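Local coordinates for toll-like receptor 6, Variable lymphocyte receptor B (PDB 3A79), which probably pairs with Toll-like receptor 2 to sense diacylated bacterial lipopeptides, here as its extracellular domain engineered into a fusion with a hagfish variable lymphocyte receptor, at residues 76-81 and 97-102; 245-250 and 274-279; 290-295 and 312-317. All blocks are in the same frame, centred on the assembly; numbering follows the deposited sequence.

Contact 1 of 3, residues 76-81 and 97-102; sequences SELRVL and LFNQDL
L102 and L78 lie side by side and point the same way into the interior of the receptor, with L78 CG and L102 CD1 4.0 Å apart. The tight part of the contact gathers around them. L102 has its CG anti to the backbone N (chi1 -175°), which, with chi2 near 70°, brings its CD1 within 3.4 Å of R79 O and 3.9 Å of L81 CB. L78 O faces the end of the type I turn N99-L102, which is closed by L102 N donating to N99 O; here L78 O makes a CA-H...O contact with L102 CA (3.3 Å, 121° at the hydrogen), while L102 N meets it at too poor an angle to bond. N99 runs alongside L78 on the inside, ND2 4.0 Å from L78 CB, and the ND2 of this buried side chain is hydrogen-bonded to I72 O. F96 adds to the apolar cover of both L81 and L102.

The outer side is looser. The CB and CG of R79 pass D101 O in a loose van der Waals contact. The D101 carboxylate turns out toward S76, its OD2 4.2 Å from S76 O, and E77 OE2 stands 4.6 Å from D101 OD2; this like-charged pairing is probably eased by the salt bridge from E77 OE1 to R53. By sequence, L78 and L102 fill the same first leucine position of the LxxLxLxxN consensus, one repeat apart, so the contact is the stacking of successive coils in the leucine-rich repeat solenoid of the TLR6 part of the fusion.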
loop_
_atom_site.group_PDB
_atom_site.type_symbol
_atom_site.label_atom_id
_atom_site.label_comp_id
_atom_site.label_asym_id
_atom_site.label_seq_id
_atom_site.Cartn_x
_atom_site.Cartn_y
_atom_site.Cartn_z
ATOM N N SER B 76 56.941 -12.871 3.310
ATOM C CA SER B 76 57.168 -13.927 4.291
ATOM C C SER B 76 56.104 -14.015 5.378
ATOM O O SER B 76 56.005 -15.032 6.067
ATOM C CB SER B 76 58.544 -13.761 4.947
ATOM O OG SER B 76 58.459 -12.962 6.117
ATOM N N GLU B 77 55.307 -12.964 5.531
ATOM C CA GLU B 77 54.359 -12.886 6.638
ATOM C C GLU B 77 52.935 -13.194 6.205
ATOM O O GLU B 77 52.026 -13.198 7.032
ATOM C CB GLU B 77 54.384 -11.485 7.244
ATOM C CG GLU B 77 54.429 -11.462 8.750
ATOM C CD GLU B 77 55.847 -11.336 9.261
ATOM O OE1 GLU B 77 56.181 -10.243 9.765
ATOM O OE2 GLU B 77 56.627 -12.314 9.141
ATOM N N LEU B 78 52.757 -13.440 4.908
ATOM C CA LEU B 78 51.440 -13.627 4.297
ATOM C C LEU B 78 50.603 -14.692 5.001
ATOM O O LEU B 78 51.063 -15.813 5.191
ATOM C CB LEU B 78 51.591 -13.984 2.812
ATOM C CG LEU B 78 50.301 -13.877 2.000
ATOM C CD1 LEU B 78 49.663 -12.543 2.285
ATOM C CD2 LEU B 78 50.563 -14.011 0.521
ATOM N N ARG B 79 49.385 -14.331 5.395
ATOM C CA ARG B 79 48.451 -15.283 5.976
ATOM C C ARG B 79 47.345 -15.561 4.975
ATOM O O ARG B 79 46.884 -16.691 4.827
ATOM C CB ARG B 79 47.814 -14.737 7.252
ATOM C CG ARG B 79 48.734 -14.540 8.443
ATOM C CD ARG B 79 47.918 -14.059 9.656
ATOM N NE ARG B 79 47.265 -12.753 9.446
ATOM C CZ ARG B 79 45.982 -12.574 9.107
ATOM N NH1 ARG B 79 45.185 -13.624 8.927
ATOM N NH2 ARG B 79 45.496 -11.340 8.944
ATOM N N VAL B 80 46.920 -14.516 4.288
ATOM C CA VAL B 80 45.785 -14.606 3.386
ATOM C C VAL B 80 46.172 -14.206 1.969
ATOM O O VAL B 80 46.821 -13.184 1.757
ATOM C CB VAL B 80 44.643 -13.708 3.879
ATOM C CG1 VAL B 80 43.517 -13.635 2.855
ATOM C CG2 VAL B 80 44.163 -14.188 5.253
ATOM N N LEU B 81 45.791 -15.031 1.001
ATOM C CA LEU B 81 46.015 -14.722 -0.406
ATOM C C LEU B 81 44.742 -15.051 -1.170
ATOM O O LEU B 81 44.346 -16.205 -1.248
ATOM C CB LEU B 81 47.202 -15.517 -0.957
ATOM C CG LEU B 81 47.434 -15.502 -2.471
ATOM C CD1 LEU B 81 47.960 -14.159 -2.955
ATOM C CD2 LEU B 81 48.392 -16.624 -2.854
ATOM N N LEU B 97 56.876 -21.898 -0.862
ATOM C CA LEU B 97 57.878 -22.408 0.072
ATOM C C LEU B 97 58.181 -21.440 1.215
ATOM O O LEU B 97 58.351 -21.863 2.355
ATOM C CB LEU B 97 59.168 -22.818 -0.654
ATOM C CG LEU B 97 60.417 -23.103 0.203
ATOM C CD1 LEU B 97 60.132 -23.985 1.415
ATOM C CD2 LEU B 97 61.537 -23.709 -0.636
ATOM N N PHE B 98 58.226 -20.144 0.917
ATOM C CA PHE B 98 58.685 -19.165 1.905
ATOM C C PHE B 98 57.565 -18.446 2.672
ATOM O O PHE B 98 57.829 -17.681 3.609
ATOM C CB PHE B 98 59.670 -18.171 1.270
ATOM C CG PHE B 98 60.981 -18.795 0.853
ATOM C CD1 PHE B 98 61.216 -19.130 -0.474
ATOM C CD2 PHE B 98 61.974 -19.053 1.790
ATOM C CE1 PHE B 98 62.423 -19.709 -0.866
ATOM C CE2 PHE B 98 63.182 -19.633 1.409
ATOM C CZ PHE B 98 63.405 -19.959 0.077
ATOM N N ASN B 99 56.322 -18.707 2.285
ATOM C CA ASN B 99 55.173 -18.235 3.044
ATOM C C ASN B 99 54.724 -19.305 4.055
ATOM O O ASN B 99 53.655 -19.909 3.932
ATOM C CB ASN B 99 54.028 -17.848 2.107
ATOM C CG ASN B 99 54.516 -17.242 0.802
ATOM O OD1 ASN B 99 55.151 -17.903 -0.016
ATOM N ND2 ASN B 99 54.202 -15.979 0.597
ATOM N N GLN B 100 55.576 -19.531 5.049
ATOM C CA GLN B 100 55.324 -20.466 6.141
ATOM C C GLN B 100 54.073 -20.155 6.970
ATOM O O GLN B 100 53.737 -20.898 7.884
ATOM C CB GLN B 100 56.528 -20.482 7.096
ATOM C CG GLN B 100 57.869 -20.754 6.441
ATOM C CD GLN B 100 57.985 -22.187 5.946
ATOM O OE1 GLN B 100 57.062 -22.993 6.110
ATOM N NE2 GLN B 100 59.125 -22.512 5.337
ATOM N N ASP B 101 53.391 -19.057 6.683
ATOM C CA ASP B 101 52.328 -18.621 7.572
ATOM C C ASP B 101 50.987 -18.600 6.864
ATOM O O ASP B 101 49.957 -18.275 7.465
ATOM C CB ASP B 101 52.637 -17.227 8.128
ATOM C CG ASP B 101 53.681 -17.250 9.235
ATOM O OD1 ASP B 101 54.040 -18.356 9.699
ATOM O OD2 ASP B 101 54.139 -16.158 9.641
ATOM N N LEU B 102 51.007 -18.949 5.580
ATOM C CA LEU B 102 49.815 -18.857 4.751
ATOM C C LEU B 102 48.716 -19.797 5.248
ATOM O O LEU B 102 48.884 -21.030 5.249
ATOM C CB LEU B 102 50.169 -19.140 3.290
ATOM C CG LEU B 102 49.053 -18.964 2.256
ATOM C CD1 LEU B 102 48.666 -17.503 2.061
ATOM C CD2 LEU B 102 49.492 -19.579 0.941
#

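Contact 2 of 3, residues 245-250 and 274-279; sequences LTRGPT and WPRPVE
R276 lays its charged side chain across the methyl end of T246 at about a right angle, and no hydrogen bond joins the two segments. T246 CG2 meets the arginine along much of its length, from R276 CB, 3.6 Å from T246 CG2, to the guanidinium, where the modelled approach is too close to be trusted. The group presents its edge to the backbone between T246 and R247, with R276 NH1 3.6 Å from R247 N. R276 gets there with CG beside its backbone N (chi1 -49°) and a bend at chi3, and a weak hydrogen bond from NH1 to S243 O ties it to the last turn of helix 235-246. The carbonyls at that helix end would probably favour the nearby positive charge. R247 CB points away from the other segment, and its guanidinium plane is turned 64° from that of R276.

Next along the chain, the P277 ring fits against the chain leaving the helix. Its CD lies 3.6 Å from T246 O, its CG 3.5 Å from G248 CA and its CB 3.5 Å from T250 O. G248 carries no side chain where one would run into P277 CG. P277 is the centre of an inverse gamma turn, closed by a weak bond from V278 N to R276 O, and it turns the chain toward strand 278-288. V278 enters the interior onto L252 and V254, while E279 touches a glycan attached to the protein. Two helix-to-strand connections thus lie side by side, as adjacent coils stack in the TLR6 leucine-rich repeat solenoid.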
loop_
_atom_site.group_PDB
_atom_site.type_symbol
_atom_site.label_atom_id
_atom_site.label_comp_id
_atom_site.label_asym_id
_atom_site.label_seq_id
_atom_site.Cartn_x
_atom_site.Cartn_y
_atom_site.Cartn_z
ATOM N N LEU B 245 21.925 -37.928 0.747
ATOM C CA LEU B 245 22.572 -36.886 1.541
ATOM C C LEU B 245 21.691 -36.593 2.748
ATOM O O LEU B 245 22.120 -36.000 3.733
ATOM C CB LEU B 245 22.782 -35.614 0.714
ATOM C CG LEU B 245 23.706 -35.733 -0.502
ATOM C CD1 LEU B 245 23.482 -34.600 -1.479
ATOM C CD2 LEU B 245 25.156 -35.769 -0.079
ATOM N N THR B 246 20.451 -37.050 2.662
ATOM C CA THR B 246 19.425 -36.703 3.629
ATOM C C THR B 246 19.069 -37.817 4.615
ATOM O O THR B 246 18.470 -37.555 5.661
ATOM C CB THR B 246 18.169 -36.276 2.902
ATOM O OG1 THR B 246 18.230 -34.865 2.678
ATOM C CG2 THR B 246 16.942 -36.617 3.721
ATOM N N ARG B 247 19.416 -39.058 4.277
ATOM C CA ARG B 247 19.240 -40.161 5.216
ATOM C C ARG B 247 19.901 -39.723 6.512
ATOM O O ARG B 247 20.969 -39.102 6.500
ATOM C CB ARG B 247 19.830 -41.469 4.672
ATOM C CG ARG B 247 18.906 -42.190 3.677
ATOM C CD ARG B 247 19.446 -43.544 3.231
ATOM N NE ARG B 247 19.762 -44.403 4.368
ATOM C CZ ARG B 247 20.280 -45.625 4.268
ATOM N NH1 ARG B 247 20.545 -46.147 3.074
ATOM N NH2 ARG B 247 20.535 -46.327 5.366
ATOM N N GLY B 248 19.253 -40.015 7.628
ATOM C CA GLY B 248 19.625 -39.368 8.866
ATOM C C GLY B 248 20.313 -40.145 9.974
ATOM O O GLY B 248 19.736 -41.067 10.573
ATOM N N PRO B 249 21.576 -39.791 10.242
ATOM C CA PRO B 249 21.920 -39.838 11.659
ATOM C C PRO B 249 20.992 -38.855 12.381
ATOM O O PRO B 249 19.761 -38.995 12.324
ATOM C CB PRO B 249 23.366 -39.337 11.677
ATOM C CG PRO B 249 23.921 -39.814 10.374
ATOM C CD PRO B 249 22.772 -39.727 9.382
ATOM N N THR B 250 21.567 -37.854 13.035
ATOM C CA THR B 250 20.752 -36.905 13.783
ATOM C C THR B 250 20.008 -35.937 12.853
ATOM O O THR B 250 19.597 -36.318 11.757
ATOM C CB THR B 250 21.594 -36.137 14.821
ATOM O OG1 THR B 250 22.544 -35.298 14.149
ATOM C CG2 THR B 250 22.327 -37.122 15.740
ATOM N N TRP B 274 9.317 -34.097 4.518
ATOM C CA TRP B 274 8.540 -34.166 5.750
ATOM C C TRP B 274 8.889 -35.382 6.635
ATOM O O TRP B 274 9.030 -35.260 7.858
ATOM C CB TRP B 274 7.044 -34.103 5.420
ATOM C CG TRP B 274 6.302 -33.056 6.197
ATOM C CD1 TRP B 274 5.453 -33.258 7.241
ATOM C CD2 TRP B 274 6.347 -31.644 5.987
ATOM N NE1 TRP B 274 4.968 -32.061 7.695
ATOM C CE2 TRP B 274 5.503 -31.053 6.943
ATOM C CE3 TRP B 274 7.023 -30.821 5.085
ATOM C CZ2 TRP B 274 5.315 -29.680 7.023
ATOM C CZ3 TRP B 274 6.834 -29.460 5.163
ATOM C CH2 TRP B 274 5.989 -28.901 6.127
ATOM N N PRO B 275 9.045 -36.558 6.019
ATOM C CA PRO B 275 9.378 -37.750 6.797
ATOM C C PRO B 275 10.834 -37.747 7.267
ATOM O O PRO B 275 11.189 -38.413 8.241
ATOM C CB PRO B 275 9.164 -38.885 5.789
ATOM C CG PRO B 275 8.411 -38.287 4.645
ATOM C CD PRO B 275 8.854 -36.880 4.597
ATOM N N ARG B 276 11.668 -36.989 6.574
ATOM C CA ARG B 276 13.104 -37.038 6.781
ATOM C C ARG B 276 13.566 -36.184 7.965
ATOM O O ARG B 276 12.795 -35.379 8.498
ATOM C CB ARG B 276 13.803 -36.673 5.468
ATOM C CG ARG B 276 13.213 -37.465 4.309
ATOM C CD ARG B 276 14.046 -37.421 3.052
ATOM N NE ARG B 276 13.963 -38.676 2.305
ATOM C CZ ARG B 276 14.973 -39.536 2.193
ATOM N NH1 ARG B 276 16.137 -39.270 2.764
ATOM N NH2 ARG B 276 14.828 -40.660 1.504
ATOM N N PRO B 277 14.820 -36.396 8.404
ATOM C CA PRO B 277 15.455 -35.720 9.546
ATOM C C PRO B 277 15.906 -34.304 9.247
ATOM O O PRO B 277 17.077 -33.997 9.437
ATOM C CB PRO B 277 16.697 -36.575 9.812
ATOM C CG PRO B 277 16.444 -37.868 9.107
ATOM C CD PRO B 277 15.647 -37.505 7.911
ATOM N N VAL B 278 15.000 -33.448 8.797
ATOM C CA VAL B 278 15.360 -32.062 8.545
ATOM C C VAL B 278 14.631 -31.144 9.523
ATOM O O VAL B 278 13.397 -31.082 9.530
ATOM C CB VAL B 278 15.071 -31.664 7.087
ATOM C CG1 VAL B 278 15.409 -30.206 6.863
ATOM C CG2 VAL B 278 15.861 -32.549 6.132
ATOM N N GLU B 279 15.408 -30.453 10.359
ATOM C CA GLU B 279 14.873 -29.581 11.408
ATOM C C GLU B 279 14.542 -28.188 10.877
ATOM O O GLU B 279 13.454 -27.664 11.108
ATOM C CB GLU B 279 15.857 -29.478 12.583
ATOM C CG GLU B 279 15.227 -28.968 13.878
ATOM C CD GLU B 279 16.244 -28.710 14.984
ATOM O OE1 GLU B 279 17.438 -28.468 14.677
ATOM O OE2 GLU B 279 15.835 -28.738 16.168
#

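Contact 3 of 3, residues 290-295 and 312-317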
loop_
_atom_site.group_PDB
_atom_site.type_symbol
_atom_site.label_atom_id
_atom_site.label_comp_id
_atom_site.label_asym_id
_atom_site.label_seq_id
_atom_site.Cartn_x
_atom_site.Cartn_y
_atom_site.Cartn_z
ATOM N N GLU B 290 5.118 -23.471 -14.040
ATOM C CA GLU B 290 4.330 -23.603 -15.282
ATOM C C GLU B 290 2.845 -23.452 -15.043
ATOM O O GLU B 290 2.115 -22.959 -15.900
ATOM C CB GLU B 290 4.573 -24.937 -16.002
ATOM C CG GLU B 290 5.968 -25.172 -16.577
ATOM C CD GLU B 290 6.224 -26.652 -16.885
ATOM O OE1 GLU B 290 5.294 -27.476 -16.713
ATOM O OE2 GLU B 290 7.351 -27.001 -17.299
ATOM N N ARG B 291 2.404 -23.914 -13.881
ATOM C CA ARG B 291 0.998 -23.921 -13.528
ATOM C C ARG B 291 0.914 -24.138 -12.033
ATOM O O ARG B 291 1.855 -24.625 -11.417
ATOM C CB ARG B 291 0.246 -25.020 -14.289
ATOM C CG ARG B 291 1.066 -26.286 -14.543
ATOM C CD ARG B 291 0.499 -27.171 -15.645
ATOM N NE ARG B 291 -0.879 -27.547 -15.346
ATOM C CZ ARG B 291 -1.953 -26.909 -15.811
ATOM N NH1 ARG B 291 -1.815 -25.854 -16.606
ATOM N NH2 ARG B 291 -3.170 -27.328 -15.483
ATOM N N ILE B 292 -0.210 -23.749 -11.449
ATOM C CA ILE B 292 -0.475 -24.024 -10.051
ATOM C C ILE B 292 -1.838 -24.707 -9.923
ATOM O O ILE B 292 -2.881 -24.071 -10.067
ATOM C CB ILE B 292 -0.441 -22.742 -9.212
ATOM C CG1 ILE B 292 0.907 -22.032 -9.369
ATOM C CG2 ILE B 292 -0.708 -23.053 -7.761
ATOM C CD1 ILE B 292 1.030 -20.725 -8.556
ATOM N N ASP B 293 -1.822 -26.016 -9.681
ATOM C CA ASP B 293 -3.054 -26.787 -9.549
ATOM C C ASP B 293 -3.162 -27.357 -8.149
ATOM O O ASP B 293 -2.245 -27.190 -7.328
ATOM C CB ASP B 293 -3.114 -27.902 -10.588
ATOM C CG ASP B 293 -2.984 -27.379 -12.010
ATOM O OD1 ASP B 293 -1.987 -27.723 -12.679
ATOM O OD2 ASP B 293 -3.864 -26.611 -12.460
ATOM N N ARG B 294 -4.290 -27.999 -7.862
ATOM C CA ARG B 294 -4.475 -28.619 -6.555
ATOM C C ARG B 294 -3.627 -29.878 -6.483
ATOM O O ARG B 294 -3.835 -30.819 -7.249
ATOM C CB ARG B 294 -5.949 -28.939 -6.284
ATOM C CG ARG B 294 -6.630 -27.971 -5.327
ATOM C CD ARG B 294 -8.131 -28.254 -5.192
ATOM N NE ARG B 294 -8.936 -27.617 -6.238
ATOM C CZ ARG B 294 -9.413 -26.376 -6.164
ATOM N NH1 ARG B 294 -9.161 -25.634 -5.090
ATOM N NH2 ARG B 294 -10.138 -25.875 -7.161
ATOM N N GLU B 295 -2.658 -29.885 -5.571
ATOM C CA GLU B 295 -1.754 -31.022 -5.443
ATOM C C GLU B 295 -2.041 -31.844 -4.190
ATOM O O GLU B 295 -2.412 -31.303 -3.145
ATOM C CB GLU B 295 -0.297 -30.550 -5.457
ATOM C CG GLU B 295 0.097 -29.798 -6.725
ATOM C CD GLU B 295 0.182 -30.693 -7.948
ATOM O OE1 GLU B 295 0.685 -31.828 -7.810
ATOM O OE2 GLU B 295 -0.243 -30.259 -9.045
ATOM N N VAL B 312 10.398 -14.640 -3.637
ATOM C CA VAL B 312 9.669 -15.573 -4.467
ATOM C C VAL B 312 9.169 -14.866 -5.701
ATOM O O VAL B 312 8.364 -13.943 -5.603
ATOM C CB VAL B 312 8.477 -16.164 -3.717
ATOM C CG1 VAL B 312 7.719 -17.119 -4.619
ATOM C CG2 VAL B 312 8.952 -16.865 -2.456
ATOM N N LYS B 313 9.668 -15.282 -6.860
ATOM C CA LYS B 313 9.179 -14.769 -8.132
ATOM C C LYS B 313 8.091 -15.802 -8.578
ATOM O O LYS B 313 8.283 -17.006 -8.423
ATOM C CB LYS B 313 10.358 -14.515 -9.155
ATOM C CG LYS B 313 11.820 -14.072 -8.550
ATOM C CD LYS B 313 12.901 -13.412 -9.569
ATOM C CE LYS B 313 14.316 -12.990 -8.908
ATOM N NZ LYS B 313 15.427 -12.104 -9.615
ATOM N N ASN B 314 6.922 -15.352 -9.040
ATOM C CA ASN B 314 5.892 -16.290 -9.543
ATOM C C ASN B 314 5.411 -15.997 -10.977
ATOM O O ASN B 314 4.924 -14.912 -11.270
ATOM C CB ASN B 314 4.699 -16.380 -8.584
ATOM C CG ASN B 314 3.559 -17.258 -9.124
ATOM O OD1 ASN B 314 3.677 -17.885 -10.174
ATOM N ND2 ASN B 314 2.447 -17.295 -8.396
ATOM N N GLN B 315 5.544 -16.979 -11.861
ATOM C CA GLN B 315 5.267 -16.792 -13.283
ATOM C C GLN B 315 3.874 -17.238 -13.726
ATOM O O GLN B 315 3.498 -17.033 -14.877
ATOM C CB GLN B 315 6.309 -17.522 -14.126
ATOM C CG GLN B 315 7.723 -17.149 -13.790
ATOM C CD GLN B 315 8.717 -17.844 -14.682
ATOM O OE1 GLN B 315 8.359 -18.760 -15.443
ATOM N NE2 GLN B 315 9.980 -17.419 -14.600
ATOM N N VAL B 316 3.124 -17.864 -12.828
ATOM C CA VAL B 316 1.741 -18.226 -13.119
ATOM C C VAL B 316 0.826 -17.106 -12.610
ATOM O O VAL B 316 1.053 -16.587 -11.513
ATOM C CB VAL B 316 1.368 -19.557 -12.438
ATOM C CG1 VAL B 316 0.051 -20.067 -12.959
ATOM C CG2 VAL B 316 2.436 -20.573 -12.686
ATOM N N PHE B 317 -0.189 -16.724 -13.394
ATOM C CA PHE B 317 -1.062 -15.605 -12.997
ATOM C C PHE B 317 -2.484 -16.002 -12.705
ATOM O O PHE B 317 -3.110 -15.444 -11.796
ATOM C CB PHE B 317 -1.016 -14.454 -14.002
ATOM C CG PHE B 317 0.302 -13.778 -14.036
ATOM C CD1 PHE B 317 1.197 -14.031 -15.053
ATOM C CD2 PHE B 317 0.684 -12.950 -13.006
ATOM C CE1 PHE B 317 2.424 -13.436 -15.067
ATOM C CE2 PHE B 317 1.919 -12.351 -13.017
ATOM C CZ PHE B 317 2.792 -12.598 -14.046
#
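This is a small apolar surface contact between neighbouring coils of the leucine-rich repeat solenoid in the TLR6 part of the fusion: the loop after strand 278-288 leans on the chain leaving strand 306-314. I292 and V316 carry it, with I292 CG1 3.9 Å from V316 CG2. The same V316 methyl lies on the backbone before I292, 3.5 Å from R291 N, and V316 CG1 reaches R291 CA at 4.0 Å, so the two valine methyls lie along the backbone from R291 N to I292 N. Behind, I292 is buried against W263, F319 and L324, linking the loop to helices 263-273 and 321-329. Cutting I292 back to an alanine would probably open a gap among these side chains and leave V316 without its side-chain partner across this contact. On the outer face R291 NE forms a salt bridge with D293 OD1 (2.9 Å). Close by, F317 packs on a polar side chain of a neighbouring protein chain, consistent with a place near the receptor interface.

N314 holds the other segment in shape. A chi1 of 175° swings the N314 amide away from its own backbone N, bringing ND2 within 3.7 Å of I292 CD1, while OD1 closes an Asx turn by accepting from V316 N at 2.7 Å, the N-H...O angle 153° and the donor 35° out of the carbonyl plane.

Overall arrangement
All three contacts join neighbouring coils of one solenoid and reach the same run of parallel strands, yet none touches another. Contact 1 lies near the N-terminal end, with centres about 41 Å from contact 2 and 53 Å from contact 3; contacts 2 and 3 are closer, 28 Å between centres, and draw on adjacent strands 278-288 and 306-314. Contact 1 is partly buried and rests on leucines facing the interior. Contacts 2 and 3 are surface contacts: the former sets an arginine and a proline against a helix end near glycan, the latter packs isoleucine on valine near a neighbouring chain. None has a hydrogen bond across its segments.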